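Glutathione transferase gst1-6 (Anopheles dirus, PDB 1V2A) probably catalyses the conjugation of glutathione to electrophilic xenobiotics, releasing a halide from halogenated substrates, and works as a homodimer. Local coordinates at residues K29-H34 with D40-L45; I111-V114 with Q119-D122; R142-A147 with L181-A186. All coordinates share one frame; numbering follows the deposited sequence.

How the contacts relate
From the N terminus, contact 1 comes first: helix 36-45 folds back on the end of strand 27-30 and the turn after it, closing a short loop in the thioredoxin-like N-terminal domain, beside the bound glutathione sulfonic acid. Contacts 2 and 3 belong to the all-helical C-terminal domain. Contact 2 closes the short link between helices 86-115 and 122-141; contact 3 closes a longer excursion that includes helix 152-162 and joins the segment after helix 122-141 to helix 175-185. The three follow in series, none nested or crossed. Contacts 1 and 3 lie on opposite sides of the chain's centre, their centres about 33 Å apart; contacts 1 and 2 approach to about 8 Å between nearest atoms.

Contact 1: K29-H34 with D40-L45; sequences KKTNVH and DALTKL. With GTS (glutathione sulfonic acid), chain F.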
ATOM      1  N   LYS B  29      19.528  -3.769  13.819  1.00 36.00           N
ATOM      2  CA  LYS B  29      20.042  -5.095  13.526  1.00 37.79           C
ATOM      3  C   LYS B  29      20.257  -5.258  12.026  1.00 36.62           C
ATOM      4  O   LYS B  29      19.385  -5.755  11.315  1.00 39.44           O
ATOM      5  CB  LYS B  29      19.068  -6.152  14.045  1.00 38.96           C
ATOM      6  CG  LYS B  29      18.929  -6.141  15.561  1.00 42.82           C
ATOM      7  CD  LYS B  29      18.157  -7.342  16.055  1.00 47.55           C
ATOM      8  CE  LYS B  29      18.228  -7.453  17.571  1.00 50.45           C
ATOM      9  NZ  LYS B  29      17.455  -8.637  18.074  1.00 53.09           N
ATOM     10  N   LYS B  30      21.416  -4.822  11.544  1.00 36.94           N
ATOM     11  CA  LYS B  30      21.713  -4.926  10.126  1.00 37.00           C
ATOM     12  C   LYS B  30      21.370  -6.325   9.663  1.00 37.08           C
ATOM     13  O   LYS B  30      21.813  -7.315  10.237  1.00 35.45           O
ATOM     14  CB  LYS B  30      23.183  -4.591   9.846  1.00 36.59           C
ATOM     15  CG  LYS B  30      23.454  -3.093   9.876  1.00 36.65           C
ATOM     16  CD  LYS B  30      24.887  -2.718   9.500  1.00 37.03           C
ATOM     17  CE  LYS B  30      25.057  -1.201   9.599  1.00 35.69           C
ATOM     18  NZ  LYS B  30      26.429  -0.705   9.276  1.00 37.84           N
ATOM     19  N   THR B  31      20.555  -6.391   8.619  1.00 38.62           N
ATOM     20  CA  THR B  31      20.091  -7.656   8.089  1.00 39.88           C
ATOM     21  C   THR B  31      20.300  -7.781   6.590  1.00 43.25           C
ATOM     22  O   THR B  31      19.962  -6.877   5.830  1.00 44.54           O
ATOM     23  CB  THR B  31      18.586  -7.821   8.362  1.00 38.29           C
ATOM     24  OG1 THR B  31      18.329  -7.636   9.760  1.00 34.33           O
ATOM     25  CG2 THR B  31      18.107  -9.194   7.918  1.00 36.68           C
ATOM     26  N   ASN B  32      20.859  -8.910   6.172  1.00 45.95           N
ATOM     27  CA  ASN B  32      21.066  -9.179   4.758  1.00 46.51           C
ATOM     28  C   ASN B  32      19.985 -10.194   4.428  1.00 46.76           C
ATOM     29  O   ASN B  32      20.191 -11.396   4.578  1.00 47.95           O
ATOM     30  CB  ASN B  32      22.449  -9.787   4.512  1.00 48.54           C
ATOM     31  CG  ASN B  32      22.634 -10.243   3.078  1.00 48.58           C
ATOM     32  OD1 ASN B  32      21.851 -11.033   2.564  1.00 50.78           O
ATOM     33  ND2 ASN B  32      23.676  -9.744   2.423  1.00 50.51           N
ATOM     34  N   VAL B  33      18.828  -9.701   3.994  1.00 46.87           N
ATOM     35  CA  VAL B  33      17.697 -10.564   3.670  1.00 45.70           C
ATOM     36  C   VAL B  33      17.975 -11.568   2.570  1.00 47.02           C
ATOM     37  O   VAL B  33      17.129 -12.405   2.258  1.00 48.28           O
ATOM     38  CB  VAL B  33      16.448  -9.739   3.280  1.00 45.20           C
ATOM     39  CG1 VAL B  33      15.886  -9.056   4.502  1.00 41.37           C
ATOM     40  CG2 VAL B  33      16.807  -8.711   2.215  1.00 43.82           C
ATOM     41  N   HIS B  34      19.158 -11.492   1.975  1.00 49.11           N
ATOM     42  CA  HIS B  34      19.514 -12.437   0.927  1.00 50.63           C
ATOM     43  C   HIS B  34      20.213 -13.646   1.547  1.00 49.83           C
ATOM     44  O   HIS B  34      20.140 -14.753   1.017  1.00 50.97           O
ATOM     45  CB  HIS B  34      20.416 -11.771  -0.111  1.00 53.16           C
ATOM     46  CG  HIS B  34      19.775 -10.612  -0.805  1.00 57.20           C
ATOM     47  ND1 HIS B  34      19.371  -9.476  -0.136  1.00 59.23           N
ATOM     48  CD2 HIS B  34      19.468 -10.409  -2.109  1.00 59.14           C
ATOM     49  CE1 HIS B  34      18.844  -8.624  -0.997  1.00 59.09           C
ATOM     50  NE2 HIS B  34      18.891  -9.164  -2.200  1.00 59.65           N
ATOM     51  N   ASP B  40      16.122 -17.299   7.064  1.00 38.38           N
ATOM     52  CA  ASP B  40      15.391 -18.241   7.901  1.00 38.98           C
ATOM     53  C   ASP B  40      15.115 -17.657   9.284  1.00 38.55           C
ATOM     54  O   ASP B  40      14.014 -17.797   9.826  1.00 38.50           O
ATOM     55  CB  ASP B  40      16.183 -19.535   8.041  1.00 39.24           C
ATOM     56  CG  ASP B  40      16.464 -20.184   6.705  1.00 41.20           C
ATOM     57  OD1 ASP B  40      17.140 -21.237   6.683  1.00 42.18           O
ATOM     58  OD2 ASP B  40      16.006 -19.642   5.676  1.00 42.36           O
ATOM     59  N   ALA B  41      16.121 -17.005   9.855  1.00 37.03           N
ATOM     60  CA  ALA B  41      15.974 -16.397  11.168  1.00 36.96           C
ATOM     61  C   ALA B  41      14.833 -15.377  11.166  1.00 36.25           C
ATOM     62  O   ALA B  41      13.915 -15.457  11.985  1.00 37.85           O
ATOM     63  CB  ALA B  41      17.275 -15.725  11.576  1.00 35.80           C
ATOM     64  N   LEU B  42      14.891 -14.423  10.244  1.00 34.53           N
ATOM     65  CA  LEU B  42      13.862 -13.391  10.156  1.00 35.08           C
ATOM     66  C   LEU B  42      12.466 -14.009  10.039  1.00 36.27           C
ATOM     67  O   LEU B  42      11.522 -13.582  10.706  1.00 34.06           O
ATOM     68  CB  LEU B  42      14.116 -12.491   8.943  1.00 33.65           C
ATOM     69  CG  LEU B  42      14.090 -10.967   9.121  1.00 35.43           C
ATOM     70  CD1 LEU B  42      13.887 -10.324   7.745  1.00 32.06           C
ATOM     71  CD2 LEU B  42      12.969 -10.536  10.074  1.00 32.67           C
ATOM     72  N   THR B  43      12.351 -15.018   9.182  1.00 37.67           N
ATOM     73  CA  THR B  43      11.087 -15.701   8.947  1.00 38.71           C
ATOM     74  C   THR B  43      10.356 -16.053  10.236  1.00 39.82           C
ATOM     75  O   THR B  43       9.149 -15.839  10.351  1.00 38.74           O
ATOM     76  CB  THR B  43      11.308 -16.993   8.130  1.00 38.42           C
ATOM     77  OG1 THR B  43      11.900 -16.662   6.866  1.00 38.86           O
ATOM     78  CG2 THR B  43       9.993 -17.699   7.889  1.00 36.66           C
ATOM     79  N   LYS B  44      11.084 -16.587  11.206  1.00 40.83           N
ATOM     80  CA  LYS B  44      10.478 -16.971  12.475  1.00 43.84           C
ATOM     81  C   LYS B  44       9.679 -15.826  13.103  1.00 43.20           C
ATOM     82  O   LYS B  44       8.680 -16.060  13.790  1.00 41.11           O
ATOM     83  CB  LYS B  44      11.556 -17.453  13.451  1.00 45.81           C
ATOM     84  CG  LYS B  44      12.459 -18.539  12.881  1.00 47.70           C
ATOM     85  CD  LYS B  44      13.017 -19.460  13.957  1.00 49.18           C
ATOM     86  CE  LYS B  44      13.759 -18.706  15.062  1.00 51.49           C
ATOM     87  NZ  LYS B  44      12.855 -17.940  15.976  1.00 52.03           N
ATOM     88  N   LEU B  45      10.116 -14.594  12.853  1.00 40.72           N
ATOM     89  CA  LEU B  45       9.451 -13.411  13.391  1.00 38.98           C
ATOM     90  C   LEU B  45       8.484 -12.795  12.381  1.00 37.80           C
ATOM     91  O   LEU B  45       7.423 -12.296  12.750  1.00 38.03           O
ATOM     92  CB  LEU B  45      10.497 -12.377  13.803  1.00 36.22           C
ATOM     93  CG  LEU B  45      11.539 -12.890  14.801  1.00 35.92           C
ATOM     94  CD1 LEU B  45      12.623 -11.845  14.993  1.00 34.31           C
ATOM     95  CD2 LEU B  45      10.866 -13.234  16.123  1.00 34.46           C
TER
HETATM   96  N1  GTS F2001       6.529  -3.074   1.350  1.00 19.65           N
HETATM   97  CA1 GTS F2001       7.674  -3.463   2.123  1.00 21.43           C
HETATM   98  C1  GTS F2001       7.871  -2.357   3.130  1.00 20.36           C
HETATM   99  O11 GTS F2001       8.331  -2.667   4.213  1.00 23.10           O
HETATM  100  O12 GTS F2001       7.545  -1.196   2.844  1.00 19.65           O
HETATM  101  CB1 GTS F2001       8.841  -3.626   1.177  1.00 23.64           C
HETATM  102  CG1 GTS F2001      10.155  -4.054   1.862  1.00 27.03           C
HETATM  103  CD1 GTS F2001      10.996  -4.947   0.964  1.00 29.83           C
HETATM  104  OE1 GTS F2001      10.623  -5.282  -0.173  1.00 29.11           O
HETATM  105  N2  GTS F2001      12.153  -5.313   1.511  1.00 29.53           N
HETATM  106  CA2 GTS F2001      13.099  -6.164   0.780  1.00 32.85           C
HETATM  107  C2  GTS F2001      13.201  -7.493   1.449  1.00 32.39           C
HETATM  108  O2  GTS F2001      13.241  -7.574   2.683  1.00 33.94           O
HETATM  109  CB2 GTS F2001      14.526  -5.628   0.726  1.00 30.71           C
HETATM  110  SG2 GTS F2001      14.831  -4.030  -0.096  1.00 32.25           S
HETATM  111  O1S GTS F2001      14.112  -2.949   0.498  1.00 31.28           O
HETATM  112  O2S GTS F2001      16.224  -3.793   0.021  1.00 31.73           O
HETATM  113  O3S GTS F2001      14.463  -4.101  -1.482  1.00 26.46           O
HETATM  114  N3  GTS F2001      13.252  -8.523   0.617  1.00 33.49           N
HETATM  115  CA3 GTS F2001      13.363  -9.863   1.119  1.00 35.84           C
HETATM  116  C3  GTS F2001      12.354 -10.761   0.501  1.00 35.07           C
HETATM  117  O31 GTS F2001      12.391 -11.929   0.859  1.00 37.10           O
HETATM  118  O32 GTS F2001      11.565 -10.282  -0.330  1.00 33.46           O
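Val33 and Leu42 meet in the thioredoxin-like domain of the glutathione transferase, where the chain leaves edge strand 27-30 and returns as helix 36-45. The contact is apolar and small, burying 77 Å² over both sides. Leu42 points from the helix toward the 29-34 segment, and its CD1 lies 4.0 Å from Val33 CG1, the two side chains running at a slant to each other. The same methyl reaches Thr31 more loosely, with Leu42 CD1 4.4 Å from Thr31 CG2. Ile51, from the loop before strand 53-56, touches all three residues and extends the apolar cluster.

Polar bonds lie along the strand and its exit. The Thr31 hydroxyl turns back along its own segment, OG1 donating to Lys29 O at 2.7 Å, which leaves CG2 for the helix. The ammonium group of Lys29 is held by a salt bridge to Asp2 and a hydrogen bond to Tyr4, both on strand 2-5, while the backbone of Thr31 pairs with Tyr5.

Val33 also lines the glutathione sulfonic acid pocket, among whose other residues Ser9, Ile51, Glu63 and Ser64 hydrogen-bond the ligand. With CG1 of Val33 anti to its carbonyl carbon (chi1 -71°), one branch serves both partners: Val33 CG1 sits 3.5 Å from the ligand carbonyl oxygen O2, while Val33 CG2 is 3.8 Å from ligand CA3.

Contact 2: I111-V114 with Q119-D122; sequences IHLV and QPSD
Leu113, near the C-terminal end of helix 86-115, packs one methyl against Pro120 in the link that leads to the next helix. Its CG stands anti to the carbonyl carbon, beside the backbone N (chi1 -64°), and the extended second torsion (chi2 175°) carries CD1 outward to the link. There Leu113 CD1 rests 3.9 Å from Pro120 CA and 4.3 Å from Pro120 CG, so a single methyl meets the ring at CA, its backbone corner, and at CG. The carbonyl before the ring is at the margin, with Gln119 O 4.3 Å from Leu113 CD1. The CB of Gln119 points away from the helix, and the residue's share of the contact comes from the backbone.

Ser121 turns the link into the next helix. At the N-cap position, its OG caps a backbone N just beyond, and its own N is bonded to Gln124 OE1, a pattern resembling a capping box.

Gln124 also touches Leu113, and Pro120 leans on Met125, so the leucine-proline contact sits at the surface in the turn between two long helices of the all-helical C-terminal domain of the glutathione transferase, where the end of helix 86-115 meets the first turn of helix 122-141.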
ATOM      1  N   ILE B 111      14.501  -0.144 -11.341  1.00 25.84           N
ATOM      2  CA  ILE B 111      15.771  -0.546 -10.748  1.00 24.56           C
ATOM      3  C   ILE B 111      16.002  -2.050 -10.870  1.00 26.04           C
ATOM      4  O   ILE B 111      17.117  -2.485 -11.184  1.00 28.38           O
ATOM      5  CB  ILE B 111      15.865  -0.144  -9.254  1.00 22.82           C
ATOM      6  CG1 ILE B 111      15.802   1.381  -9.116  1.00 22.80           C
ATOM      7  CG2 ILE B 111      17.161  -0.684  -8.657  1.00 19.74           C
ATOM      8  CD1 ILE B 111      15.883   1.888  -7.693  1.00 23.47           C
ATOM      9  N   HIS B 112      14.961  -2.841 -10.618  1.00 25.91           N
ATOM     10  CA  HIS B 112      15.071  -4.300 -10.697  1.00 27.09           C
ATOM     11  C   HIS B 112      15.507  -4.773 -12.078  1.00 26.62           C
ATOM     12  O   HIS B 112      16.215  -5.772 -12.210  1.00 28.52           O
ATOM     13  CB  HIS B 112      13.740  -4.968 -10.350  1.00 27.28           C
ATOM     14  CG  HIS B 112      13.430  -4.985  -8.888  1.00 28.80           C
ATOM     15  ND1 HIS B 112      14.410  -4.957  -7.919  1.00 29.70           N
ATOM     16  CD2 HIS B 112      12.252  -5.094  -8.228  1.00 27.47           C
ATOM     17  CE1 HIS B 112      13.849  -5.051  -6.726  1.00 27.38           C
ATOM     18  NE2 HIS B 112      12.540  -5.137  -6.886  1.00 25.73           N
ATOM     19  N   LEU B 113      15.055  -4.070 -13.107  1.00 28.11           N
ATOM     20  CA  LEU B 113      15.411  -4.414 -14.473  1.00 29.97           C
ATOM     21  C   LEU B 113      16.867  -4.044 -14.707  1.00 30.62           C
ATOM     22  O   LEU B 113      17.662  -4.875 -15.143  1.00 32.34           O
ATOM     23  CB  LEU B 113      14.514  -3.666 -15.460  1.00 32.90           C
ATOM     24  CG  LEU B 113      13.032  -4.032 -15.372  1.00 32.32           C
ATOM     25  CD1 LEU B 113      12.210  -3.156 -16.307  1.00 32.63           C
ATOM     26  CD2 LEU B 113      12.864  -5.493 -15.721  1.00 33.42           C
ATOM     27  N   VAL B 114      17.222  -2.801 -14.390  1.00 30.85           N
ATOM     28  CA  VAL B 114      18.594  -2.355 -14.580  1.00 27.15           C
ATOM     29  C   VAL B 114      19.528  -3.302 -13.838  1.00 27.08           C
ATOM     30  O   VAL B 114      20.674  -3.501 -14.241  1.00 27.05           O
ATOM     31  CB  VAL B 114      18.798  -0.908 -14.076  1.00 26.69           C
ATOM     32  CG1 VAL B 114      20.227  -0.447 -14.368  1.00 27.11           C
ATOM     33  CG2 VAL B 114      17.806   0.014 -14.742  1.00 27.69           C
ATOM     34  N   GLN B 119      16.081  -3.474 -19.944  1.00 37.90           N
ATOM     35  CA  GLN B 119      15.638  -2.099 -20.115  1.00 37.80           C
ATOM     36  C   GLN B 119      14.147  -1.861 -19.960  1.00 36.62           C
ATOM     37  O   GLN B 119      13.326  -2.655 -20.401  1.00 36.26           O
ATOM     38  CB  GLN B 119      16.076  -1.576 -21.476  1.00 39.55           C
ATOM     39  CG  GLN B 119      17.524  -1.173 -21.538  1.00 42.08           C
ATOM     40  CD  GLN B 119      17.936  -0.776 -22.929  1.00 43.72           C
ATOM     41  OE1 GLN B 119      17.162  -0.170 -23.672  1.00 45.99           O
ATOM     42  NE2 GLN B 119      19.166  -1.099 -23.291  1.00 47.49           N
ATOM     43  N   PRO B 120      13.781  -0.740 -19.329  1.00 38.84           N
ATOM     44  CA  PRO B 120      12.368  -0.414 -19.132  1.00 38.17           C
ATOM     45  C   PRO B 120      11.755  -0.066 -20.482  1.00 39.67           C
ATOM     46  O   PRO B 120      12.417   0.514 -21.341  1.00 40.74           O
ATOM     47  CB  PRO B 120      12.416   0.802 -18.202  1.00 38.55           C
ATOM     48  CG  PRO B 120      13.771   0.681 -17.518  1.00 40.18           C
ATOM     49  CD  PRO B 120      14.647   0.236 -18.647  1.00 36.81           C
ATOM     50  N   SER B 121      10.499  -0.438 -20.681  1.00 40.28           N
ATOM     51  CA  SER B 121       9.813  -0.125 -21.926  1.00 40.92           C
ATOM     52  C   SER B 121       9.448   1.355 -21.866  1.00 41.40           C
ATOM     53  O   SER B 121       9.540   1.973 -20.805  1.00 42.18           O
ATOM     54  CB  SER B 121       8.542  -0.960 -22.040  1.00 39.63           C
ATOM     55  OG  SER B 121       7.717  -0.752 -20.908  1.00 39.95           O
ATOM     56  N   ASP B 122       9.041   1.925 -22.996  1.00 41.68           N
ATOM     57  CA  ASP B 122       8.654   3.326 -23.021  1.00 42.49           C
ATOM     58  C   ASP B 122       7.463   3.538 -22.108  1.00 41.72           C
ATOM     59  O   ASP B 122       7.327   4.591 -21.493  1.00 42.03           O
ATOM     60  CB  ASP B 122       8.290   3.773 -24.438  1.00 45.05           C
ATOM     61  CG  ASP B 122       9.509   4.084 -25.284  1.00 45.91           C
ATOM     62  OD1 ASP B 122      10.232   3.142 -25.665  1.00 48.44           O
ATOM     63  OD2 ASP B 122       9.747   5.276 -25.561  1.00 45.77           O
TER

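Contact 3: R142-A147 with L181-A186; sequences RAYAAA and LERVRA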
ATOM      1  N   ARG B 142       0.251  22.166  -1.867  1.00 32.98           N
ATOM      2  CA  ARG B 142       0.666  22.420  -0.491  1.00 32.48           C
ATOM      3  C   ARG B 142       2.186  22.316  -0.438  1.00 32.60           C
ATOM      4  O   ARG B 142       2.807  21.756  -1.343  1.00 32.47           O
ATOM      5  CB  ARG B 142       0.062  21.410   0.496  1.00 30.34           C
ATOM      6  CG  ARG B 142      -1.433  21.203   0.390  1.00 29.16           C
ATOM      7  CD  ARG B 142      -1.986  20.619   1.686  1.00 27.08           C
ATOM      8  NE  ARG B 142      -3.342  20.104   1.526  1.00 26.12           N
ATOM      9  CZ  ARG B 142      -3.650  18.993   0.856  1.00 28.02           C
ATOM     10  NH1 ARG B 142      -2.698  18.263   0.275  1.00 25.04           N
ATOM     11  NH2 ARG B 142      -4.918  18.603   0.769  1.00 26.06           N
ATOM     12  N   ALA B 143       2.777  22.858   0.622  1.00 31.39           N
ATOM     13  CA  ALA B 143       4.224  22.826   0.797  1.00 30.21           C
ATOM     14  C   ALA B 143       4.703  21.423   1.139  1.00 28.83           C
ATOM     15  O   ALA B 143       5.867  21.090   0.915  1.00 27.78           O
ATOM     16  CB  ALA B 143       4.638  23.798   1.894  1.00 31.03           C
ATOM     17  N   TYR B 144       3.803  20.605   1.687  1.00 30.21           N
ATOM     18  CA  TYR B 144       4.140  19.227   2.059  1.00 29.30           C
ATOM     19  C   TYR B 144       3.308  18.161   1.332  1.00 28.37           C
ATOM     20  O   TYR B 144       2.265  18.459   0.743  1.00 29.58           O
ATOM     21  CB  TYR B 144       4.018  19.040   3.573  1.00 26.71           C
ATOM     22  CG  TYR B 144       4.909  19.966   4.368  1.00 25.40           C
ATOM     23  CD1 TYR B 144       4.492  21.256   4.695  1.00 27.38           C
ATOM     24  CD2 TYR B 144       6.178  19.558   4.780  1.00 24.39           C
ATOM     25  CE1 TYR B 144       5.317  22.124   5.422  1.00 25.75           C
ATOM     26  CE2 TYR B 144       7.011  20.407   5.496  1.00 25.39           C
ATOM     27  CZ  TYR B 144       6.573  21.693   5.819  1.00 28.48           C
ATOM     28  OH  TYR B 144       7.386  22.543   6.546  1.00 28.18           O
ATOM     29  N   ALA B 145       3.780  16.916   1.398  1.00 26.31           N
ATOM     30  CA  ALA B 145       3.142  15.790   0.724  1.00 26.88           C
ATOM     31  C   ALA B 145       1.634  15.636   0.882  1.00 27.64           C
ATOM     32  O   ALA B 145       0.928  15.441  -0.114  1.00 23.44           O
ATOM     33  CB  ALA B 145       3.833  14.488   1.123  1.00 25.39           C
ATOM     34  N   ALA B 146       1.138  15.714   2.117  1.00 28.30           N
ATOM     35  CA  ALA B 146      -0.290  15.548   2.367  1.00 26.67           C
ATOM     36  C   ALA B 146      -0.947  16.611   3.248  1.00 28.83           C
ATOM     37  O   ALA B 146      -2.104  16.464   3.639  1.00 29.41           O
ATOM     38  CB  ALA B 146      -0.539  14.167   2.965  1.00 25.88           C
ATOM     39  N   ALA B 147      -0.234  17.679   3.577  1.00 29.44           N
ATOM     40  CA  ALA B 147      -0.840  18.701   4.415  1.00 28.43           C
ATOM     41  C   ALA B 147      -0.040  19.990   4.404  1.00 28.00           C
ATOM     42  O   ALA B 147       0.884  20.149   3.606  1.00 29.25           O
ATOM     43  CB  ALA B 147      -0.982  18.181   5.851  1.00 27.85           C
ATOM     44  N   LEU B 181      11.954  18.629  -1.446  1.00 35.09           N
ATOM     45  CA  LEU B 181      13.028  17.803  -0.891  1.00 35.52           C
ATOM     46  C   LEU B 181      13.818  18.553   0.183  1.00 36.24           C
ATOM     47  O   LEU B 181      14.028  18.049   1.288  1.00 35.29           O
ATOM     48  CB  LEU B 181      14.007  17.359  -1.983  1.00 35.41           C
ATOM     49  CG  LEU B 181      13.805  16.080  -2.810  1.00 37.80           C
ATOM     50  CD1 LEU B 181      12.849  15.139  -2.102  1.00 36.99           C
ATOM     51  CD2 LEU B 181      13.305  16.423  -4.195  1.00 38.19           C
ATOM     52  N   GLU B 182      14.260  19.760  -0.154  1.00 37.47           N
ATOM     53  CA  GLU B 182      15.037  20.577   0.772  1.00 38.25           C
ATOM     54  C   GLU B 182      14.244  20.843   2.054  1.00 37.57           C
ATOM     55  O   GLU B 182      14.784  20.755   3.160  1.00 33.04           O
ATOM     56  CB  GLU B 182      15.414  21.900   0.102  1.00 41.28           C
ATOM     57  CG  GLU B 182      15.710  21.781  -1.393  1.00 47.20           C
ATOM     58  CD  GLU B 182      16.999  21.035  -1.708  1.00 51.46           C
ATOM     59  OE1 GLU B 182      17.245  19.955  -1.115  1.00 53.31           O
ATOM     60  OE2 GLU B 182      17.766  21.529  -2.568  1.00 53.22           O
ATOM     61  N   ARG B 183      12.960  21.166   1.894  1.00 36.12           N
ATOM     62  CA  ARG B 183      12.080  21.448   3.023  1.00 34.50           C
ATOM     63  C   ARG B 183      12.040  20.296   4.021  1.00 34.92           C
ATOM     64  O   ARG B 183      12.255  20.485   5.218  1.00 35.63           O
ATOM     65  CB  ARG B 183      10.646  21.722   2.537  1.00 34.85           C
ATOM     66  CG  ARG B 183      10.269  23.191   2.431  1.00 34.59           C
ATOM     67  CD  ARG B 183       8.753  23.391   2.397  1.00 34.97           C
ATOM     68  NE  ARG B 183       8.157  22.886   1.166  1.00 36.98           N
ATOM     69  CZ  ARG B 183       8.318  23.450  -0.024  1.00 36.67           C
ATOM     70  NH1 ARG B 183       9.053  24.543  -0.147  1.00 36.68           N
ATOM     71  NH2 ARG B 183       7.753  22.913  -1.095  1.00 40.14           N
ATOM     72  N   VAL B 184      11.758  19.098   3.520  1.00 35.10           N
ATOM     73  CA  VAL B 184      11.657  17.921   4.373  1.00 33.31           C
ATOM     74  C   VAL B 184      12.956  17.545   5.060  1.00 32.74           C
ATOM     75  O   VAL B 184      12.984  17.316   6.269  1.00 33.25           O
ATOM     76  CB  VAL B 184      11.145  16.711   3.573  1.00 31.19           C
ATOM     77  CG1 VAL B 184      11.162  15.461   4.439  1.00 31.03           C
ATOM     78  CG2 VAL B 184       9.744  16.995   3.078  1.00 30.96           C
ATOM     79  N   ARG B 185      14.034  17.482   4.294  1.00 33.39           N
ATOM     80  CA  ARG B 185      15.326  17.112   4.861  1.00 34.27           C
ATOM     81  C   ARG B 185      15.797  18.150   5.883  1.00 35.40           C
ATOM     82  O   ARG B 185      16.436  17.807   6.882  1.00 33.49           O
ATOM     83  CB  ARG B 185      16.331  16.934   3.729  1.00 34.74           C
ATOM     84  CG  ARG B 185      15.732  16.104   2.609  1.00 35.16           C
ATOM     85  CD  ARG B 185      16.757  15.431   1.735  1.00 34.17           C
ATOM     86  NE  ARG B 185      16.883  16.054   0.431  1.00 32.66           N
ATOM     87  CZ  ARG B 185      17.200  15.391  -0.671  1.00 29.98           C
ATOM     88  NH1 ARG B 185      17.415  14.088  -0.612  1.00 27.97           N
ATOM     89  NH2 ARG B 185      17.293  16.032  -1.828  1.00 31.31           N
ATOM     90  N   ALA B 186      15.461  19.415   5.644  1.00 35.48           N
ATOM     91  CA  ALA B 186      15.838  20.480   6.562  1.00 35.68           C
ATOM     92  C   ALA B 186      15.086  20.276   7.868  1.00 35.63           C
ATOM     93  O   ALA B 186      15.413  20.887   8.879  1.00 35.30           O
ATOM     94  CB  ALA B 186      15.499  21.842   5.972  1.00 34.84           C
TER
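Arg183, on helix 175-185, reaches across to the backbone carbonyl of Ala143, just beyond the end of helix 122-141. The main bond runs from Arg183 NE to Ala143 O at 2.9 Å, with an N-H...O angle of 151°. A second, weak bond joins Arg183 NH2 to the same Ala143 O at 3.3 Å, so one carbonyl accepts two N-H groups of the guanidinium. NE is tilted 29° from the carbonyl plane of Ala143. The arginine chain reaches toward the loop and bends at chi3 (-68°), which sets the guanidinium across the Ala143 carbonyl; the methyl of Ala143 then lies over one of its faces, with CB 3.7 Å from Arg183 NE.

Tyr144 adds an apolar neighbour, its ring carbon CZ 4.4 Å from Arg183 CD, while its hydroxyl is hydrogen-bonded to Glu187 just beyond the helical segment. The following residue has both backbone polar groups engaged: Ala145 N bonds to Asp154 on helix 152-162, and Ala145 O to Arg95 on helix 86-115. Leu150 touches both Tyr144 and Val184 nearby.

The arrangement is a helix-borne arginine holding a loop carbonyl, and it ties the link between helices 122-141 and 152-162 to helix 175-185 within the all-helical C-terminal domain of the glutathione transferase fold.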